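Side-chain contacts in putative lipoprotein (PDB 3NQI), which is of unknown function but, as a putative lipoprotein, may bind lipid and work at the cell envelope: residues F27-A30 against A31-L35; Q118-E121 against N122-V125; R201-T204 against L205-Q209. One frame throughout, in Å; residues are numbered along the deposited sequence.

Contact 1: residues F27-A30 against A31-L35; sequences FTDA and AGTEL
Asp29 and Thr33 carry the side-chain part of this reversal of the chain, the carboxylate reaching across the turn to the threonine on the far arm. The first torsion of Asp29 (chi1 69°) sets CG between its own N and carbonyl carbon, which folds OD1 inward to accept from Thr33 N at 2.9 Å; the donor comes from above the carboxylate plane, 42° out of it. Thr33 OG1 makes a second, weak bond to Asp29 OD1 at 3.5 Å. Gly32 N to Asp29 O (2.9 Å) closes a type I turn, and Asp29 N donates to Thr33 O at 3.0 Å. Strands 24-28 and 34-37 thus form a beta hairpin closed by a type I turn with a G1 bulge at Gly32, whose positive phi (87°) belongs to the bulge position. Beyond the turn, Phe27 and Leu35 form an antiparallel hydrogen-bonded pair. Phe27 CB and Leu35 CB approach to 4.3 Å on one face, while the Phe27 ring leads away toward Leu73 and Val43. Thr28 and Glu34 occupy the other face as a non-hydrogen-bonded pair; Thr28 CG2 lies 3.7 Å from Gly32 C, its OG1 bonds Asn19, and Glu34 OE2 bonds Thr26.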
ATOM      1  N   PHE A  27      15.865  -3.561  -8.246  1.00 26.63           N
ATOM      2  CA  PHE A  27      14.785  -2.628  -7.906  1.00 28.84           C
ATOM      3  C   PHE A  27      14.800  -1.360  -8.754  1.00 31.28           C
ATOM      4  O   PHE A  27      15.825  -1.018  -9.351  1.00 33.66           O
ATOM      5  CB  PHE A  27      14.904  -2.252  -6.436  1.00 26.42           C
ATOM      6  CG  PHE A  27      15.029  -3.436  -5.532  1.00 25.40           C
ATOM      7  CD1 PHE A  27      13.913  -4.176  -5.189  1.00 23.59           C
ATOM      8  CD2 PHE A  27      16.277  -3.833  -5.055  1.00 29.84           C
ATOM      9  CE1 PHE A  27      14.024  -5.255  -4.352  1.00 25.23           C
ATOM     10  CE2 PHE A  27      16.400  -4.925  -4.230  1.00 25.98           C
ATOM     11  CZ  PHE A  27      15.274  -5.651  -3.883  1.00 26.08           C
ATOM     12  N   THR A  28      13.659  -0.682  -8.813  1.00 30.74           N
ATOM     13  CA  THR A  28      13.546   0.632  -9.489  1.00 34.60           C
ATOM     14  C   THR A  28      12.875   1.636  -8.563  1.00 32.74           C
ATOM     15  O   THR A  28      11.775   1.376  -8.098  1.00 29.30           O
ATOM     16  CB  THR A  28      12.750   0.515 -10.798  1.00 35.25           C
ATOM     17  OG1 THR A  28      13.420  -0.414 -11.659  1.00 35.97           O
ATOM     18  CG2 THR A  28      12.607   1.879 -11.513  1.00 39.15           C
ATOM     19  N   ASP A  29      13.527   2.774  -8.280  1.00 34.13           N
ATOM     20  CA  ASP A  29      12.913   3.750  -7.370  1.00 34.89           C
ATOM     21  C   ASP A  29      11.879   4.579  -8.128  1.00 37.53           C
ATOM     22  O   ASP A  29      11.695   4.399  -9.339  1.00 37.27           O
ATOM     23  CB  ASP A  29      13.974   4.618  -6.649  1.00 39.11           C
ATOM     24  CG  ASP A  29      14.699   5.588  -7.566  1.00 44.30           C
ATOM     25  OD1 ASP A  29      14.280   5.810  -8.729  1.00 52.52           O
ATOM     26  OD2 ASP A  29      15.721   6.163  -7.103  1.00 54.17           O
ATOM     27  N   ALA A  30      11.186   5.463  -7.405  1.00 39.65           N
ATOM     28  CA  ALA A  30      10.100   6.299  -7.988  1.00 42.03           C
ATOM     29  C   ALA A  30      10.613   7.278  -9.050  1.00 46.46           C
ATOM     30  O   ALA A  30       9.882   7.661  -9.959  1.00 49.61           O
ATOM     31  CB  ALA A  30       9.351   7.044  -6.884  1.00 41.34           C
ATOM     32  N   ALA A  31      11.875   7.657  -8.953  1.00 48.12           N
ATOM     33  CA  ALA A  31      12.516   8.472  -9.988  1.00 53.23           C
ATOM     34  C   ALA A  31      12.843   7.690 -11.272  1.00 53.68           C
ATOM     35  O   ALA A  31      13.250   8.309 -12.254  1.00 57.18           O
ATOM     36  CB  ALA A  31      13.785   9.114  -9.439  1.00 53.90           C
ATOM     37  N   GLY A  32      12.655   6.363 -11.265  1.00 49.38           N
ATOM     38  CA  GLY A  32      13.013   5.493 -12.386  1.00 49.52           C
ATOM     39  C   GLY A  32      14.449   4.974 -12.412  1.00 50.95           C
ATOM     40  O   GLY A  32      14.856   4.347 -13.378  1.00 51.67           O
ATOM     41  N   THR A  33      15.231   5.214 -11.361  1.00 49.76           N
ATOM     42  CA  THR A  33      16.600   4.718 -11.307  1.00 51.00           C
ATOM     43  C   THR A  33      16.604   3.226 -10.951  1.00 46.48           C
ATOM     44  O   THR A  33      15.942   2.831  -9.988  1.00 41.26           O
ATOM     45  CB  THR A  33      17.391   5.446 -10.209  1.00 52.76           C
ATOM     46  OG1 THR A  33      17.157   6.852 -10.328  1.00 58.06           O
ATOM     47  CG2 THR A  33      18.902   5.118 -10.299  1.00 48.67           C
ATOM     48  N   GLU A  34      17.325   2.404 -11.706  1.00 46.44           N
ATOM     49  CA  GLU A  34      17.484   0.989 -11.332  1.00 44.07           C
ATOM     50  C   GLU A  34      18.518   0.861 -10.204  1.00 43.03           C
ATOM     51  O   GLU A  34      19.604   1.439 -10.266  1.00 43.99           O
ATOM     52  CB  GLU A  34      17.856   0.102 -12.530  1.00 45.64           C
ATOM     53  CG  GLU A  34      17.979  -1.392 -12.191  1.00 47.17           C
ATOM     54  CD  GLU A  34      17.878  -2.333 -13.400  1.00 54.52           C
ATOM     55  OE1 GLU A  34      17.866  -1.848 -14.538  1.00 66.29           O
ATOM     56  OE2 GLU A  34      17.822  -3.571 -13.229  1.00 49.27           O
ATOM     57  N   LEU A  35      18.164   0.109  -9.164  1.00 38.44           N
ATOM     58  CA  LEU A  35      19.071  -0.136  -8.030  1.00 37.06           C
ATOM     59  C   LEU A  35      19.521  -1.597  -8.086  1.00 35.90           C
ATOM     60  O   LEU A  35      18.680  -2.508  -8.064  1.00 32.96           O
ATOM     61  CB  LEU A  35      18.412   0.223  -6.696  1.00 32.73           C
ATOM     62  CG  LEU A  35      17.805   1.638  -6.671  1.00 35.03           C
ATOM     63  CD1 LEU A  35      17.074   1.900  -5.322  1.00 29.33           C
ATOM     64  CD2 LEU A  35      18.898   2.703  -6.959  1.00 36.32           C
TER

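Contact 2: residues Q118-E121 against N122-V125. With CD (cadmium ion), chain H.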
ATOM      1  N   GLN A 118       1.177   8.479  -5.354  1.00 18.67           N
ATOM      2  CA  GLN A 118       1.315   7.818  -6.615  1.00 19.89           C
ATOM      3  C   GLN A 118       2.744   7.381  -6.802  1.00 20.32           C
ATOM      4  O   GLN A 118       3.659   8.186  -6.709  1.00 19.79           O
ATOM      5  CB  GLN A 118       0.881   8.754  -7.756  1.00 20.73           C
ATOM      6  CG  GLN A 118       0.834   8.018  -9.104  1.00 24.06           C
ATOM      7  CD  GLN A 118       0.480   8.867 -10.303  1.00 25.93           C
ATOM      8  OE1 GLN A 118       0.285  10.085 -10.188  1.00 24.11           O
ATOM      9  NE2 GLN A 118       0.426   8.219 -11.491  1.00 20.83           N
ATOM     10  N   PHE A 119       2.966   6.114  -7.061  1.00 18.85           N
ATOM     11  CA  PHE A 119       4.334   5.633  -7.346  1.00 21.44           C
ATOM     12  C   PHE A 119       4.666   5.736  -8.853  1.00 20.91           C
ATOM     13  O   PHE A 119       5.748   6.216  -9.264  1.00 19.46           O
ATOM     14  CB  PHE A 119       4.492   4.184  -6.871  1.00 20.24           C
ATOM     15  CG  PHE A 119       5.819   3.601  -7.195  1.00 22.98           C
ATOM     16  CD1 PHE A 119       6.918   3.910  -6.392  1.00 26.49           C
ATOM     17  CD2 PHE A 119       6.001   2.801  -8.325  1.00 20.18           C
ATOM     18  CE1 PHE A 119       8.181   3.421  -6.707  1.00 28.58           C
ATOM     19  CE2 PHE A 119       7.258   2.306  -8.647  1.00 23.97           C
ATOM     20  CZ  PHE A 119       8.359   2.610  -7.798  1.00 19.04           C
ATOM     21  N   SER A 120       3.746   5.251  -9.663  1.00 18.54           N
ATOM     22  CA  SER A 120       3.894   5.245 -11.135  1.00 21.31           C
ATOM     23  C   SER A 120       2.479   5.381 -11.740  1.00 21.58           C
ATOM     24  O   SER A 120       1.510   5.537 -11.023  1.00 20.09           O
ATOM     25  CB  SER A 120       4.507   3.943 -11.618  1.00 21.69           C
ATOM     26  OG  SER A 120       3.549   2.915 -11.428  1.00 20.39           O
ATOM     27  N   GLU A 121       2.363   5.337 -13.061  1.00 20.87           N
ATOM     28  CA  GLU A 121       1.063   5.439 -13.692  1.00 20.68           C
ATOM     29  C   GLU A 121       0.185   4.281 -13.305  1.00 19.90           C
ATOM     30  O   GLU A 121      -1.024   4.425 -13.311  1.00 23.67           O
ATOM     31  CB  GLU A 121       1.209   5.501 -15.207  1.00 20.92           C
ATOM     32  CG  GLU A 121       1.777   6.851 -15.642  1.00 21.68           C
ATOM     33  CD  GLU A 121       1.919   6.929 -17.152  1.00 21.92           C
ATOM     34  OE1 GLU A 121       1.469   5.961 -17.809  1.00 23.62           O
ATOM     35  OE2 GLU A 121       2.476   7.937 -17.640  1.00 24.67           O
ATOM     36  N   ASN A 122       0.800   3.168 -12.938  1.00 18.69           N
ATOM     37  CA  ASN A 122       0.056   1.911 -12.617  1.00 21.46           C
ATOM     38  C   ASN A 122      -0.089   1.547 -11.135  1.00 19.16           C
ATOM     39  O   ASN A 122      -0.732   0.538 -10.797  1.00 18.63           O
ATOM     40  CB  ASN A 122       0.827   0.755 -13.248  1.00 25.83           C
ATOM     41  CG  ASN A 122       0.887   0.852 -14.792  1.00 34.56           C
ATOM     42  OD1 ASN A 122      -0.135   0.857 -15.461  1.00 35.50           O
ATOM     43  ND2 ASN A 122       2.091   0.928 -15.331  1.00 29.74           N
ATOM     44  N   THR A 123       0.607   2.278 -10.265  1.00 18.28           N
ATOM     45  CA  THR A 123       0.725   1.894  -8.858  1.00 19.68           C
ATOM     46  C   THR A 123       0.544   3.060  -7.908  1.00 18.44           C
ATOM     47  O   THR A 123       1.179   4.108  -8.047  1.00 17.14           O
ATOM     48  CB  THR A 123       2.104   1.221  -8.530  1.00 22.03           C
ATOM     49  OG1 THR A 123       2.314   0.116  -9.403  1.00 21.60           O
ATOM     50  CG2 THR A 123       2.181   0.717  -7.024  1.00 17.85           C
ATOM     51  N   ILE A 124      -0.276   2.845  -6.890  1.00 18.67           N
ATOM     52  CA  ILE A 124      -0.339   3.805  -5.811  1.00 17.89           C
ATOM     53  C   ILE A 124      -0.005   3.096  -4.475  1.00 17.96           C
ATOM     54  O   ILE A 124      -0.060   1.866  -4.383  1.00 20.44           O
ATOM     55  CB  ILE A 124      -1.703   4.506  -5.712  1.00 19.01           C
ATOM     56  CG1 ILE A 124      -2.784   3.471  -5.490  1.00 16.13           C
ATOM     57  CG2 ILE A 124      -1.981   5.405  -7.001  1.00 16.80           C
ATOM     58  CD1 ILE A 124      -4.183   4.073  -5.126  1.00 21.80           C
ATOM     59  N   VAL A 125       0.391   3.925  -3.501  1.00 19.99           N
ATOM     60  CA  VAL A 125       0.898   3.440  -2.240  1.00 17.43           C
ATOM     61  C   VAL A 125       0.165   4.059  -1.055  1.00 19.09           C
ATOM     62  O   VAL A 125       0.016   5.276  -0.995  1.00 16.54           O
ATOM     63  CB  VAL A 125       2.402   3.635  -2.103  1.00 16.77           C
ATOM     64  CG1 VAL A 125       2.890   3.039  -0.711  1.00 16.22           C
ATOM     65  CG2 VAL A 125       3.124   2.903  -3.259  1.00 19.01           C
TER
HETATM   66 CD    CD H 307       2.371   6.701 -19.929  1.00 29.78          CD
HETATM   67  O   HOH W   1       4.773   0.187 -11.061  1.00 21.57           O
HETATM   68  O   HOH W   2       4.561   6.747 -19.890  1.00 33.32           O
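Thr123 O is gripped by two backbone donors of the preceding strand, Phe119 N at 2.9 Å and Ser120 N at 3.2 Å. The Ser120 bond is the straighter and lies on a lone pair in the carbonyl plane, whereas the more bent bond from Phe119 N is tilted from that plane. Two successive N-H groups sharing one acceptor make a classic beta bulge, Phe119 and Ser120 opposite Thr123, and the near-helical psi of Phe119 (-48°) fits it. With chi1 at 70°, Ser120 OG swings over the turn to accept from Asn122 N at 3.1 Å. A water joins Ser120 OG to Thr123 OG1, 3.0 Å from each oxygen, and Thr123 OG1 is also bonded to Arg48. Gln118, extended along its length, runs forward beside the strand and places NE2 2.9 Å from Ser120 O, above the carbonyl plane; Lys243 N holds its OE1. On the apolar side, Phe119 CB meets Val125 CG2 at 4.1 Å.

At the turn itself, the extended Glu121 side chain projects to a cadmium ion and chelates it through both carboxylate oxygens, OE1 at 2.4 Å and OE2 at 2.6 Å. Water and Glu246 also bind the metal, and Ala245 N donates to Glu121 OE2, which helps to position the carboxylate. Glu121 O accepts from Tyr242 OH.

The turn links strands 117-120 and 123-132, whose segments 118-120 and 123-125 run roughly antiparallel, 148° between their N-to-C directions. Strand 186-195 pairs with 123-132 and meets Val125 through Phe191 and Ala193, strand 49-56 brings Met49 against Phe119 and Thr123, and Ile240 of strand 234-241 lies against Gln118 and Ile124.

Contact 3: residues R201-T204 against L205-Q209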
ATOM      1  N   ARG A 201      -8.622   0.736 -16.117  1.00 20.66           N
ATOM      2  CA  ARG A 201      -9.232   0.270 -17.347  0.50 23.19           C
ATOM      3  C   ARG A 201     -10.772   0.319 -17.231  1.00 23.37           C
ATOM      4  O   ARG A 201     -11.449   0.836 -18.129  1.00 20.96           O
ATOM      5  CB  ARG A 201      -8.750  -1.149 -17.671  0.50 23.37           C
ATOM      6  CG  ARG A 201      -8.920  -1.554 -19.110  0.50 24.82           C
ATOM      7  CD  ARG A 201      -8.799  -3.056 -19.310  0.50 27.30           C
ATOM      8  NE  ARG A 201      -9.472  -3.794 -18.251  0.50 30.63           N
ATOM      9  CZ  ARG A 201     -10.785  -3.937 -18.104  0.50 25.29           C
ATOM     10  NH1 ARG A 201     -11.643  -3.397 -18.930  0.50 21.79           N
ATOM     11  NH2 ARG A 201     -11.242  -4.615 -17.069  0.50 33.06           N
ATOM     12  N   GLU A 202     -11.311  -0.202 -16.123  1.00 20.88           N
ATOM     13  CA  GLU A 202     -12.767  -0.201 -15.879  1.00 24.43           C
ATOM     14  C   GLU A 202     -13.329   1.189 -15.691  1.00 21.15           C
ATOM     15  O   GLU A 202     -14.385   1.495 -16.205  1.00 23.40           O
ATOM     16  CB  GLU A 202     -13.171  -1.101 -14.702  1.00 24.95           C
ATOM     17  CG  GLU A 202     -13.240  -2.552 -15.118  1.00 34.57           C
ATOM     18  CD  GLU A 202     -14.395  -2.831 -16.080  1.00 27.91           C
ATOM     19  OE1 GLU A 202     -15.532  -3.021 -15.616  1.00 49.03           O
ATOM     20  OE2 GLU A 202     -14.240  -2.820 -17.292  1.00 27.88           O
ATOM     21  N   TYR A 203     -12.574   2.046 -15.030  1.00 21.29           N
ATOM     22  CA  TYR A 203     -12.937   3.421 -14.838  1.00 20.96           C
ATOM     23  C   TYR A 203     -13.046   4.159 -16.192  1.00 23.23           C
ATOM     24  O   TYR A 203     -13.978   4.935 -16.457  1.00 22.19           O
ATOM     25  CB  TYR A 203     -11.889   4.107 -13.941  1.00 22.24           C
ATOM     26  CG  TYR A 203     -11.885   5.585 -14.141  1.00 23.04           C
ATOM     27  CD1 TYR A 203     -12.826   6.405 -13.494  1.00 25.78           C
ATOM     28  CD2 TYR A 203     -11.018   6.177 -15.063  1.00 24.69           C
ATOM     29  CE1 TYR A 203     -12.843   7.761 -13.744  1.00 22.50           C
ATOM     30  CE2 TYR A 203     -11.033   7.521 -15.306  1.00 23.48           C
ATOM     31  CZ  TYR A 203     -11.929   8.324 -14.636  1.00 23.96           C
ATOM     32  OH  TYR A 203     -11.958   9.702 -14.902  1.00 22.08           O
ATOM     33  N   THR A 204     -12.074   3.918 -17.068  1.00 20.97           N
ATOM     34  CA  THR A 204     -12.133   4.447 -18.421  1.00 21.61           C
ATOM     35  C   THR A 204     -13.344   3.970 -19.209  1.00 21.01           C
ATOM     36  O   THR A 204     -13.975   4.760 -19.928  1.00 21.96           O
ATOM     37  CB  THR A 204     -10.803   4.158 -19.213  1.00 20.82           C
ATOM     38  OG1 THR A 204      -9.789   5.011 -18.675  1.00 22.97           O
ATOM     39  CG2 THR A 204     -10.968   4.413 -20.711  1.00 21.35           C
ATOM     40  N   LEU A 205     -13.647   2.683 -19.135  1.00 21.60           N
ATOM     41  CA  LEU A 205     -14.773   2.156 -19.886  1.00 23.81           C
ATOM     42  C   LEU A 205     -16.112   2.740 -19.408  1.00 26.50           C
ATOM     43  O   LEU A 205     -16.958   3.018 -20.238  1.00 28.37           O
ATOM     44  CB  LEU A 205     -14.837   0.646 -19.847  1.00 23.79           C
ATOM     45  CG  LEU A 205     -13.761  -0.029 -20.689  1.00 28.17           C
ATOM     46  CD1 LEU A 205     -13.752  -1.477 -20.314  1.00 26.34           C
ATOM     47  CD2 LEU A 205     -13.967   0.177 -22.181  1.00 24.03           C
ATOM     48  N   LYS A 206     -16.271   2.970 -18.108  1.00 24.94           N
ATOM     49  CA  LYS A 206     -17.554   3.481 -17.567  1.00 28.54           C
ATOM     50  C   LYS A 206     -17.659   5.001 -17.650  1.00 27.23           C
ATOM     51  O   LYS A 206     -18.718   5.520 -17.871  1.00 29.40           O
ATOM     52  CB  LYS A 206     -17.733   3.064 -16.108  1.00 29.18           C
ATOM     53  CG  LYS A 206     -17.610   1.595 -15.791  1.00 38.04           C
ATOM     54  CD  LYS A 206     -18.760   0.770 -16.262  1.00 47.15           C
ATOM     55  CE  LYS A 206     -18.710  -0.598 -15.549  1.00 53.09           C
ATOM     56  NZ  LYS A 206     -19.639  -1.622 -16.125  1.00 54.81           N
ATOM     57  N   SER A 207     -16.553   5.723 -17.466  1.00 24.43           N
ATOM     58  CA  SER A 207     -16.570   7.172 -17.515  1.00 26.83           C
ATOM     59  C   SER A 207     -16.361   7.799 -18.916  1.00 27.41           C
ATOM     60  O   SER A 207     -16.756   8.959 -19.155  1.00 25.84           O
ATOM     61  CB  SER A 207     -15.508   7.736 -16.576  1.00 25.30           C
ATOM     62  OG  SER A 207     -14.218   7.479 -17.090  1.00 23.05           O
ATOM     63  N   GLY A 208     -15.704   7.058 -19.811  1.00 25.58           N
ATOM     64  CA  GLY A 208     -15.292   7.574 -21.092  1.00 26.49           C
ATOM     65  C   GLY A 208     -14.054   8.451 -20.991  1.00 25.46           C
ATOM     66  O   GLY A 208     -13.626   8.993 -21.988  1.00 26.89           O
ATOM     67  N   GLN A 209     -13.485   8.627 -19.804  1.00 22.61           N
ATOM     68  CA  GLN A 209     -12.305   9.472 -19.648  1.00 24.51           C
ATOM     69  C   GLN A 209     -11.013   8.641 -19.800  1.00 25.04           C
ATOM     70  O   GLN A 209     -10.963   7.518 -19.331  1.00 25.26           O
ATOM     71  CB  GLN A 209     -12.355  10.167 -18.290  1.00 23.90           C
ATOM     72  CG  GLN A 209     -13.562  11.083 -18.061  1.00 28.15           C
ATOM     73  CD  GLN A 209     -13.320  12.531 -18.549  1.00 34.12           C
ATOM     74  OE1 GLN A 209     -12.407  12.795 -19.279  1.00 36.91           O
ATOM     75  NE2 GLN A 209     -14.139  13.442 -18.113  1.00 40.48           N
TER
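The last turn of helix 197-207 and its exit into a loop make up this contact, and Ser207 OG takes part in two of its polar bonds. The first torsion of Ser207 turns OG back along the helix to donate to Tyr203 O at 2.6 Å. The same carbonyl also accepts the helical bond from Ser207 N, and the two donors reach it from opposite faces of its plane. In turn, Ser207 OG accepts from Gln209 N at 3.0 Å, a nearly straight bond (164°) that forms an ST turn.

Tyr203 turns its ring over this serine. OG lies above one face, displaced from the centroid toward the ring's outer atoms, and Ser207 CB makes a CH-pi contact 4.3 Å from the ring centroid, 25° off the normal. Beyond the ring, Tyr203 OH passes Gln209 CB at 3.4 Å, the phenol and amide planes nearly parallel, before bonding Asp163 O; Gln209 NE2 bonds Gly162 O. Asp163 is itself a ligand of a cadmium ion, so the tyrosine touches the loop that carries that site.

On another side of the helix end, Thr204 OG1 donates in the carbonyl plane to Gln209 O at 2.8 Å, pinning the departing chain. Arg201 is modelled in two conformers; in one of them NH1 forms a salt bridge with Glu202 OE2, which is provisional on that account. Leu205 CD1 lies 3.3 Å from Glu202 OE2. Glu202 and Lys206 run side by side, their charged ends beyond salt-bridge range.

Gly208 N still donates to Thr204 O, yet Gly208 leaves helical angles with phi 78°, the positive-phi exit characteristic of a helix C-terminus closed by glycine.

In the fold
Contacts 1 and 2 are both hairpin ends and touch: the Phe119 ring packs against the Thr28 to Ala30 backbone, with Phe119 CZ 3.6 Å from Thr28 O. Contact 3, a helix end, stands apart, its nearest atoms about 9 Å from contact 2 and 21 Å from contact 1. Contact 2 lies nearest the chain centre and is the most buried, with three buried residues and one exposed; contact 3 is the most exposed, with four exposed residues, and contact 1 falls between. The chemistry varies accordingly: a carboxylate braces the turn in contact 1, a carboxylate leaves the turn for metal in contact 2, and hydroxyls close the helix in contact 3, with charged groups on its exposed side.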